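Local coordinates for protein arylsulfatase (Pseudoalteromonas sp. MB47, PDB 7AJ0) that hydrolyses sulfate esters of the seaweed polysaccharide fucoidan, probably in exo fashion, and assembles as a hexamer whose chain carries a calcium ion, at residues Ala17-Glu20 and Glu25-Ile28; Gly112-Arg117 and Lys497-Thr502; Gln405-Leu410 and Lys415-Val420. One frame throughout, in Å; residues are numbered along the deposited sequence.

Contact 1: Ala17-Glu20 and Glu25-Ile28; sequences AIVE and EPAI
The flat Glu20 carboxylate reaches the other segment through one oxygen: OE2 ends 3.7 Å from Ala27 CB, while OE1 is turned to Arg417, with which it forms a long, weak ion pair. Pro26, a puckered ring, makes its contact through two neighbouring corners: its CB touches the methyl CB of Ala17 at 3.7 Å, and its CG lies 4.2 Å from Val19 CG2. The side chains of Val19 and Pro26 run alongside each other in one direction; with CG1 anti to the backbone N (chi1 174°), Val19 leaves CG2 as the branch beside the proline. At the Ala27 carbonyl, Ile18 N donates a hydrogen bond to Ala27 O at 2.9 Å. Ala17 CA adds a C-H...O contact to this same oxygen at 3.3 Å. The return bond, Ala27 N to Ile18 O, is weak at 3.4 Å. The two bonds make Ile18 and Ala27 an antiparallel hydrogen-bonded pair, an isolated beta bridge between segments that form no regular strand; it closes a loop of eight residues, ahead of helix 31-48. Ile28 then turns its CB from the 17-20 segment, although its CG1 still comes within 4.4 Å of Ala17 CB. Beyond the bridge, Pro26 packs on Tyr399 and Ala17 on Gln419, while a backbone hydrogen bond joins Glu25 to Phe400.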
loop_
_atom_site.group_PDB
_atom_site.type_symbol
_atom_site.label_atom_id
_atom_site.label_comp_id
_atom_site.label_asym_id
_atom_site.label_seq_id
_atom_site.Cartn_x
_atom_site.Cartn_y
_atom_site.Cartn_z
ATOM N N ALA A 17 8.295 -40.655 -10.909
ATOM C CA ALA A 17 9.259 -40.576 -11.996
ATOM C C ALA A 17 10.342 -41.636 -11.830
ATOM O O ALA A 17 10.612 -42.119 -10.729
ATOM C CB ALA A 17 9.887 -39.186 -12.071
ATOM N N ILE A 18 10.966 -41.988 -12.950
ATOM C CA ILE A 18 11.954 -43.057 -13.004
ATOM C C ILE A 18 13.203 -42.534 -13.696
ATOM O O ILE A 18 13.117 -41.814 -14.698
ATOM C CB ILE A 18 11.401 -44.296 -13.742
ATOM C CG1 ILE A 18 10.164 -44.840 -13.020
ATOM C CG2 ILE A 18 12.471 -45.369 -13.862
ATOM C CD1 ILE A 18 10.432 -45.333 -11.609
ATOM N N VAL A 19 14.365 -42.898 -13.162
ATOM C CA VAL A 19 15.635 -42.513 -13.766
ATOM C C VAL A 19 15.941 -43.480 -14.904
ATOM O O VAL A 19 16.116 -44.682 -14.683
ATOM C CB VAL A 19 16.766 -42.509 -12.731
ATOM C CG1 VAL A 19 18.099 -42.243 -13.419
ATOM C CG2 VAL A 19 16.496 -41.475 -11.648
ATOM N N GLU A 20 16.003 -42.954 -16.126
ATOM C CA GLU A 20 16.356 -43.762 -17.303
ATOM C C GLU A 20 17.858 -43.646 -17.550
ATOM O O GLU A 20 18.608 -44.600 -17.330
ATOM C CB GLU A 20 15.518 -43.322 -18.504
ATOM C CG GLU A 20 14.047 -43.737 -18.385
ATOM C CD GLU A 20 13.071 -42.676 -18.874
ATOM O OE1 GLU A 20 12.976 -42.455 -20.100
ATOM O OE2 GLU A 20 12.392 -42.063 -18.023
ATOM N N GLU A 25 16.382 -35.605 -17.120
ATOM C CA GLU A 25 15.320 -35.345 -16.160
ATOM C C GLU A 25 14.458 -36.595 -16.007
ATOM O O GLU A 25 13.961 -37.125 -17.011
ATOM C CB GLU A 25 14.459 -34.166 -16.616
ATOM C CG GLU A 25 13.311 -33.821 -15.668
ATOM C CD GLU A 25 13.780 -33.330 -14.306
ATOM O OE1 GLU A 25 14.970 -32.972 -14.172
ATOM O OE2 GLU A 25 12.955 -33.301 -13.367
ATOM N N PRO A 26 14.269 -37.103 -14.788
ATOM C CA PRO A 26 13.394 -38.270 -14.613
ATOM C C PRO A 26 12.002 -37.999 -15.160
ATOM O O PRO A 26 11.491 -36.881 -15.081
ATOM C CB PRO A 26 13.374 -38.476 -13.094
ATOM C CG PRO A 26 14.650 -37.868 -12.618
ATOM C CD PRO A 26 14.903 -36.691 -13.521
ATOM N N ALA A 27 11.389 -39.039 -15.720
ATOM C CA ALA A 27 10.074 -38.934 -16.331
ATOM C C ALA A 27 9.145 -39.992 -15.755
ATOM O O ALA A 27 9.586 -41.041 -15.281
ATOM C CB ALA A 27 10.148 -39.092 -17.859
ATOM N N ILE A 28 7.854 -39.701 -15.799
ATOM C CA ILE A 28 6.843 -40.658 -15.342
ATOM C C ILE A 28 6.585 -41.666 -16.458
ATOM O O ILE A 28 6.273 -41.258 -17.588
ATOM C CB ILE A 28 5.558 -39.933 -14.952
ATOM C CG1 ILE A 28 5.810 -38.988 -13.776
ATOM C CG2 ILE A 28 4.466 -40.939 -14.606
ATOM C CD1 ILE A 28 4.691 -37.994 -13.539
#

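Contact 2: Gly112-Arg117 and Lys497-Thr502; sequences GRLPVR and KAHIAT
Thr502 OG1 is gripped by three bonds: it accepts from both Arg117 NH1 and Arg117 NH2, at 3.1 Å each, and donates to His499 O at 2.8 Å, one turn back in helix 489-505. The guanidinium approaches end-on, with the hydroxyl at its edge and only 7° out of its plane. An Arg117 chain extended from CG to NE carries the group across to the helix, and NH2 also forms a salt bridge with Asp401, which accepts from Leu114 N as well. His499 holds CG anti to its backbone N (chi1 -179°), which brings the imidazole to the loop side of its helix. There Leu114 CD1 arrives from the opposite direction at the ring edge, in plane, 3.5 Å from His499 CE1. The same CE1 is 3.7 Å from Arg117 NH2, with the guanidinium and ring planes 75° apart. Tyr422 stacks on the imidazole, and NE2 bonds to Trp424 NE1, so strand 420-425 joins the buried contact. Since an indole N-H can only donate, His499 NE2 is probably the acceptor, consistent with a neutral imidazole beside the arginine.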
loop_
_atom_site.group_PDB
_atom_site.type_symbol
_atom_site.label_atom_id
_atom_site.label_comp_id
_atom_site.label_asym_id
_atom_site.label_seq_id
_atom_site.Cartn_x
_atom_site.Cartn_y
_atom_site.Cartn_z
ATOM N N GLY A 112 17.282 -28.105 -24.868
ATOM C CA GLY A 112 16.760 -29.058 -23.911
ATOM C C GLY A 112 17.194 -28.805 -22.488
ATOM O O GLY A 112 17.082 -29.699 -21.647
ATOM N N ARG A 113 17.667 -27.599 -22.189
ATOM C CA ARG A 113 18.353 -27.332 -20.934
ATOM C C ARG A 113 17.935 -25.986 -20.370
ATOM O O ARG A 113 17.914 -24.984 -21.090
ATOM C CB ARG A 113 19.874 -27.366 -21.144
ATOM C CG ARG A 113 20.462 -28.756 -21.037
ATOM C CD ARG A 113 21.731 -28.916 -21.847
ATOM N NE ARG A 113 22.781 -27.970 -21.479
ATOM C CZ ARG A 113 23.536 -28.067 -20.389
ATOM N NH1 ARG A 113 23.350 -29.060 -19.532
ATOM N NH2 ARG A 113 24.477 -27.162 -20.154
ATOM N N LEU A 114 17.593 -25.974 -19.089
ATOM C CA LEU A 114 17.377 -24.714 -18.397
ATOM C C LEU A 114 18.582 -23.805 -18.625
ATOM O O LEU A 114 19.728 -24.266 -18.549
ATOM C CB LEU A 114 17.162 -24.963 -16.905
ATOM C CG LEU A 114 15.824 -25.612 -16.546
ATOM C CD1 LEU A 114 15.836 -26.110 -15.111
ATOM C CD2 LEU A 114 14.680 -24.630 -16.764
ATOM N N PRO A 115 18.370 -22.521 -18.921
ATOM C CA PRO A 115 19.505 -21.668 -19.313
ATOM C C PRO A 115 20.526 -21.441 -18.210
ATOM O O PRO A 115 21.648 -21.018 -18.514
ATOM C CB PRO A 115 18.836 -20.351 -19.736
ATOM C CG PRO A 115 17.476 -20.383 -19.135
ATOM C CD PRO A 115 17.076 -21.819 -19.024
ATOM N N VAL A 116 20.189 -21.705 -16.947
ATOM C CA VAL A 116 21.191 -21.556 -15.899
ATOM C C VAL A 116 22.299 -22.590 -16.071
ATOM O O VAL A 116 23.445 -22.356 -15.666
ATOM C CB VAL A 116 20.535 -21.650 -14.509
ATOM C CG1 VAL A 116 20.018 -23.059 -14.243
ATOM C CG2 VAL A 116 21.520 -21.217 -13.434
ATOM N N ARG A 117 21.988 -23.739 -16.677
ATOM C CA ARG A 117 23.018 -24.741 -16.920
ATOM C C ARG A 117 23.951 -24.312 -18.046
ATOM O O ARG A 117 25.166 -24.526 -17.972
ATOM C CB ARG A 117 22.383 -26.088 -17.262
ATOM C CG ARG A 117 21.376 -26.603 -16.248
ATOM C CD ARG A 117 21.022 -28.052 -16.538
ATOM N NE ARG A 117 19.875 -28.521 -15.766
ATOM C CZ ARG A 117 19.948 -29.039 -14.544
ATOM N NH1 ARG A 117 21.116 -29.155 -13.931
ATOM N NH2 ARG A 117 18.843 -29.441 -13.931
ATOM N N LYS A 497 15.392 -29.579 -3.495
ATOM C CA LYS A 497 16.737 -30.007 -3.126
ATOM C C LYS A 497 17.353 -30.874 -4.215
ATOM O O LYS A 497 18.501 -30.661 -4.620
ATOM C CB LYS A 497 16.694 -30.764 -1.798
ATOM C CG LYS A 497 16.178 -29.946 -0.624
ATOM C CD LYS A 497 17.219 -28.956 -0.128
ATOM C CE LYS A 497 16.733 -28.210 1.111
ATOM N NZ LYS A 497 16.422 -29.132 2.242
ATOM N N ALA A 498 16.598 -31.860 -4.705
ATOM C CA ALA A 498 17.122 -32.741 -5.742
ATOM C C ALA A 498 17.456 -31.959 -7.006
ATOM O O ALA A 498 18.494 -32.194 -7.638
ATOM C CB ALA A 498 16.117 -33.851 -6.044
ATOM N N HIS A 499 16.590 -31.020 -7.387
ATOM C CA HIS A 499 16.838 -30.219 -8.579
ATOM C C HIS A 499 18.142 -29.443 -8.451
ATOM O O HIS A 499 18.950 -29.403 -9.386
ATOM C CB HIS A 499 15.670 -29.264 -8.814
ATOM C CG HIS A 499 15.819 -28.421 -10.040
ATOM N ND1 HIS A 499 15.756 -28.945 -11.313
ATOM C CD2 HIS A 499 16.032 -27.093 -10.189
ATOM C CE1 HIS A 499 15.920 -27.975 -12.194
ATOM N NE2 HIS A 499 16.092 -26.842 -11.538
ATOM N N ILE A 500 18.358 -28.807 -7.297
ATOM C CA ILE A 500 19.603 -28.082 -7.077
ATOM C C ILE A 500 20.782 -29.048 -7.051
ATOM O O ILE A 500 21.889 -28.700 -7.478
ATOM C CB ILE A 500 19.519 -27.261 -5.776
ATOM C CG1 ILE A 500 18.455 -26.163 -5.887
ATOM C CG2 ILE A 500 20.875 -26.655 -5.434
ATOM C CD1 ILE A 500 18.743 -25.109 -6.934
ATOM N N ALA A 501 20.569 -30.272 -6.560
ATOM C CA ALA A 501 21.671 -31.220 -6.443
ATOM C C ALA A 501 22.194 -31.656 -7.806
ATOM O O ALA A 501 23.391 -31.932 -7.944
ATOM C CB ALA A 501 21.234 -32.443 -5.634
ATOM N N THR A 502 21.326 -31.728 -8.822
ATOM C CA THR A 502 21.801 -32.079 -10.155
ATOM C C THR A 502 22.859 -31.091 -10.635
ATOM O O THR A 502 23.726 -31.448 -11.440
ATOM C CB THR A 502 20.650 -32.120 -11.162
ATOM O OG1 THR A 502 20.201 -30.788 -11.437
ATOM C CG2 THR A 502 19.488 -32.947 -10.634
#

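Contact 3: Gln405-Leu410 and Lys415-Val420; sequences QTAFLL and KSRRQV
Hydrogen bonds from the Gln405 side-chain amide join the start of helix 406-409 to the chain that returns past it. Arg417 N donates to Gln405 OE1 at 3.1 Å, in the carbonyl plane and on a lone pair, with an N-H...O angle of 162°. The amide nitrogen NE2 donates to Ser416 OG at 3.2 Å, the hydroxyl lying 22° out of the amide plane. A bend at chi2 (-79°) folds the glutamine toward these partners, and one bond to each of its polar atoms, OE1 and NE2, limits its rotation. Ser416 OG also accepts from Arg418 N at 3.0 Å and bonds to Leu374 O, so one buried hydroxyl ties three parts of the chain together.

The Phe408 ring packs against the backbone of Lys415 and Ser416. It presents one face to the serine: Ser416 CA sits 3.9 Å from the Phe408 ring centroid as a CH-pi contact, and the serine CB also lies over that face. Beside it, Phe408 CD1 approaches Lys415 C to 3.4 Å. The apolar contact is made by Ala407 CB, which meets the aliphatic part of Arg417 at CD, 4.2 Å away.

The guanidinium groups of Arg417 and Arg418 have other partners. Arg417 NH1 bonds to Asp404 O, whereas Arg418 pairs with Asp379 through NH1 and reaches forward with NH2 to Val420 O, 3.0 Å away in the guanidinium plane.

Gln405 occupies the N-cap position of the short helix, and the Ser416 OG to Arg418 N bond defines an ST turn. That turn leads into strand 420-425, within this chain an outermost strand of the four-stranded antiparallel sheet characteristic of the C-terminal subdomain in sulfatases.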
loop_
_atom_site.group_PDB
_atom_site.type_symbol
_atom_site.label_atom_id
_atom_site.label_comp_id
_atom_site.label_asym_id
_atom_site.label_seq_id
_atom_site.Cartn_x
_atom_site.Cartn_y
_atom_site.Cartn_z
ATOM N N GLN A 405 7.807 -36.139 -24.706
ATOM C CA GLN A 405 6.371 -36.143 -24.454
ATOM C C GLN A 405 5.579 -36.763 -25.601
ATOM O O GLN A 405 4.369 -36.542 -25.704
ATOM C CB GLN A 405 5.879 -34.716 -24.193
ATOM C CG GLN A 405 6.433 -34.074 -22.931
ATOM C CD GLN A 405 5.730 -34.548 -21.674
ATOM O OE1 GLN A 405 5.117 -35.615 -21.657
ATOM N NE2 GLN A 405 5.805 -33.750 -20.615
ATOM N N THR A 406 6.237 -37.534 -26.468
ATOM C CA THR A 406 5.530 -38.136 -27.595
ATOM C C THR A 406 4.371 -39.005 -27.120
ATOM O O THR A 406 3.289 -38.991 -27.720
ATOM C CB THR A 406 6.504 -38.951 -28.447
ATOM O OG1 THR A 406 7.475 -38.074 -29.033
ATOM C CG2 THR A 406 5.765 -39.693 -29.549
ATOM N N ALA A 407 4.576 -39.770 -26.043
ATOM C CA ALA A 407 3.498 -40.575 -25.481
ATOM C C ALA A 407 2.386 -39.718 -24.892
ATOM O O ALA A 407 1.251 -40.190 -24.762
ATOM C CB ALA A 407 4.048 -41.511 -24.404
ATOM N N PHE A 408 2.687 -38.473 -24.527
ATOM C CA PHE A 408 1.674 -37.568 -23.995
ATOM C C PHE A 408 0.879 -36.911 -25.116
ATOM O O PHE A 408 -0.350 -36.812 -25.031
ATOM C CB PHE A 408 2.362 -36.529 -23.105
ATOM C CG PHE A 408 1.473 -35.406 -22.655
ATOM C CD1 PHE A 408 0.291 -35.656 -21.977
ATOM C CD2 PHE A 408 1.845 -34.088 -22.879
ATOM C CE1 PHE A 408 -0.515 -34.614 -21.551
ATOM C CE2 PHE A 408 1.046 -33.042 -22.454
ATOM C CZ PHE A 408 -0.135 -33.305 -21.788
ATOM N N LEU A 409 1.559 -36.491 -26.186
ATOM C CA LEU A 409 0.892 -35.775 -27.265
ATOM C C LEU A 409 0.096 -36.697 -28.182
ATOM O O LEU A 409 -0.891 -36.257 -28.781
ATOM C CB LEU A 409 1.921 -35.000 -28.092
ATOM C CG LEU A 409 2.655 -33.855 -27.395
ATOM C CD1 LEU A 409 3.758 -33.300 -28.286
ATOM C CD2 LEU A 409 1.687 -32.752 -27.001
ATOM N N LEU A 410 0.500 -37.960 -28.312
ATOM C CA LEU A 410 -0.128 -38.878 -29.254
ATOM C C LEU A 410 -1.149 -39.804 -28.605
ATOM O O LEU A 410 -1.741 -40.633 -29.303
ATOM C CB LEU A 410 0.940 -39.719 -29.963
ATOM C CG LEU A 410 2.019 -38.943 -30.714
ATOM C CD1 LEU A 410 2.960 -39.894 -31.432
ATOM C CD2 LEU A 410 1.400 -37.967 -31.694
ATOM N N LYS A 415 -1.794 -38.761 -20.110
ATOM C CA LYS A 415 -1.177 -38.135 -18.952
ATOM C C LYS A 415 0.260 -37.750 -19.277
ATOM O O LYS A 415 0.945 -38.415 -20.058
ATOM C CB LYS A 415 -1.230 -39.071 -17.747
ATOM C CG LYS A 415 -2.651 -39.348 -17.274
ATOM C CD LYS A 415 -2.686 -40.297 -16.085
ATOM C CE LYS A 415 -4.118 -40.564 -15.644
ATOM N NZ LYS A 415 -4.180 -41.362 -14.390
ATOM N N SER A 416 0.703 -36.653 -18.676
ATOM C CA SER A 416 2.023 -36.113 -18.962
ATOM C C SER A 416 3.115 -36.982 -18.347
ATOM O O SER A 416 2.918 -37.639 -17.321
ATOM C CB SER A 416 2.121 -34.685 -18.429
ATOM O OG SER A 416 3.424 -34.160 -18.587
ATOM N N ARG A 417 4.276 -36.993 -19.002
ATOM C CA ARG A 417 5.456 -37.651 -18.461
ATOM C C ARG A 417 6.283 -36.732 -17.573
ATOM O O ARG A 417 7.261 -37.192 -16.971
ATOM C CB ARG A 417 6.337 -38.186 -19.599
ATOM C CG ARG A 417 5.610 -39.148 -20.523
ATOM C CD ARG A 417 6.555 -39.875 -21.477
ATOM N NE ARG A 417 7.524 -40.704 -20.767
ATOM C CZ ARG A 417 8.845 -40.648 -20.939
ATOM N NH1 ARG A 417 9.383 -39.808 -21.814
ATOM N NH2 ARG A 417 9.628 -41.448 -20.234
ATOM N N ARG A 418 5.917 -35.457 -17.473
ATOM C CA ARG A 418 6.633 -34.492 -16.649
ATOM C C ARG A 418 5.941 -34.374 -15.300
ATOM O O ARG A 418 4.727 -34.152 -15.234
ATOM C CB ARG A 418 6.698 -33.125 -17.332
ATOM C CG ARG A 418 7.290 -32.027 -16.461
ATOM C CD ARG A 418 7.499 -30.736 -17.242
ATOM N NE ARG A 418 8.615 -30.831 -18.182
ATOM C CZ ARG A 418 9.893 -30.696 -17.843
ATOM N NH1 ARG A 418 10.837 -30.798 -18.766
ATOM N NH2 ARG A 418 10.230 -30.465 -16.582
ATOM N N GLN A 419 6.718 -34.514 -14.230
ATOM C CA GLN A 419 6.182 -34.465 -12.880
ATOM C C GLN A 419 6.280 -33.080 -12.260
ATOM O O GLN A 419 5.428 -32.717 -11.440
ATOM C CB GLN A 419 6.923 -35.473 -11.997
ATOM C CG GLN A 419 6.248 -35.760 -10.676
ATOM C CD GLN A 419 6.924 -36.883 -9.913
ATOM O OE1 GLN A 419 6.257 -37.739 -9.334
ATOM N NE2 GLN A 419 8.254 -36.882 -9.908
ATOM N N VAL A 420 7.292 -32.299 -12.628
ATOM C CA VAL A 420 7.541 -31.007 -12.004
ATOM C C VAL A 420 8.070 -30.036 -13.050
ATOM O O VAL A 420 8.792 -30.420 -13.975
ATOM C CB VAL A 420 8.543 -31.119 -10.829
ATOM C CG1 VAL A 420 8.798 -29.752 -10.215
ATOM C CG2 VAL A 420 8.042 -32.098 -9.776
#

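In the fold
Contact 1 comes first along the chain, before helix 31-48; contact 3 is nested inside the long loop closed by contact 2. Contacts 2 and 3 each lie on the same side of the chain's centre as contact 1. Contacts 1 and 3, with centres 11 Å apart, touch directly: Ile28 N probably hydrogen-bonds to Arg417 O at 2.8 Å, so the N-terminal segment before helix 31-48 is fastened to the chain leading into strand 420-425. Contact 2 remains separate, its centre 14 Å from contact 1 and 20 Å from contact 3. Strand 420-425 follows contact 3 and supplies aromatic neighbours to contact 2, linking the N-terminal segment, loop 112-117 and helix 489-505.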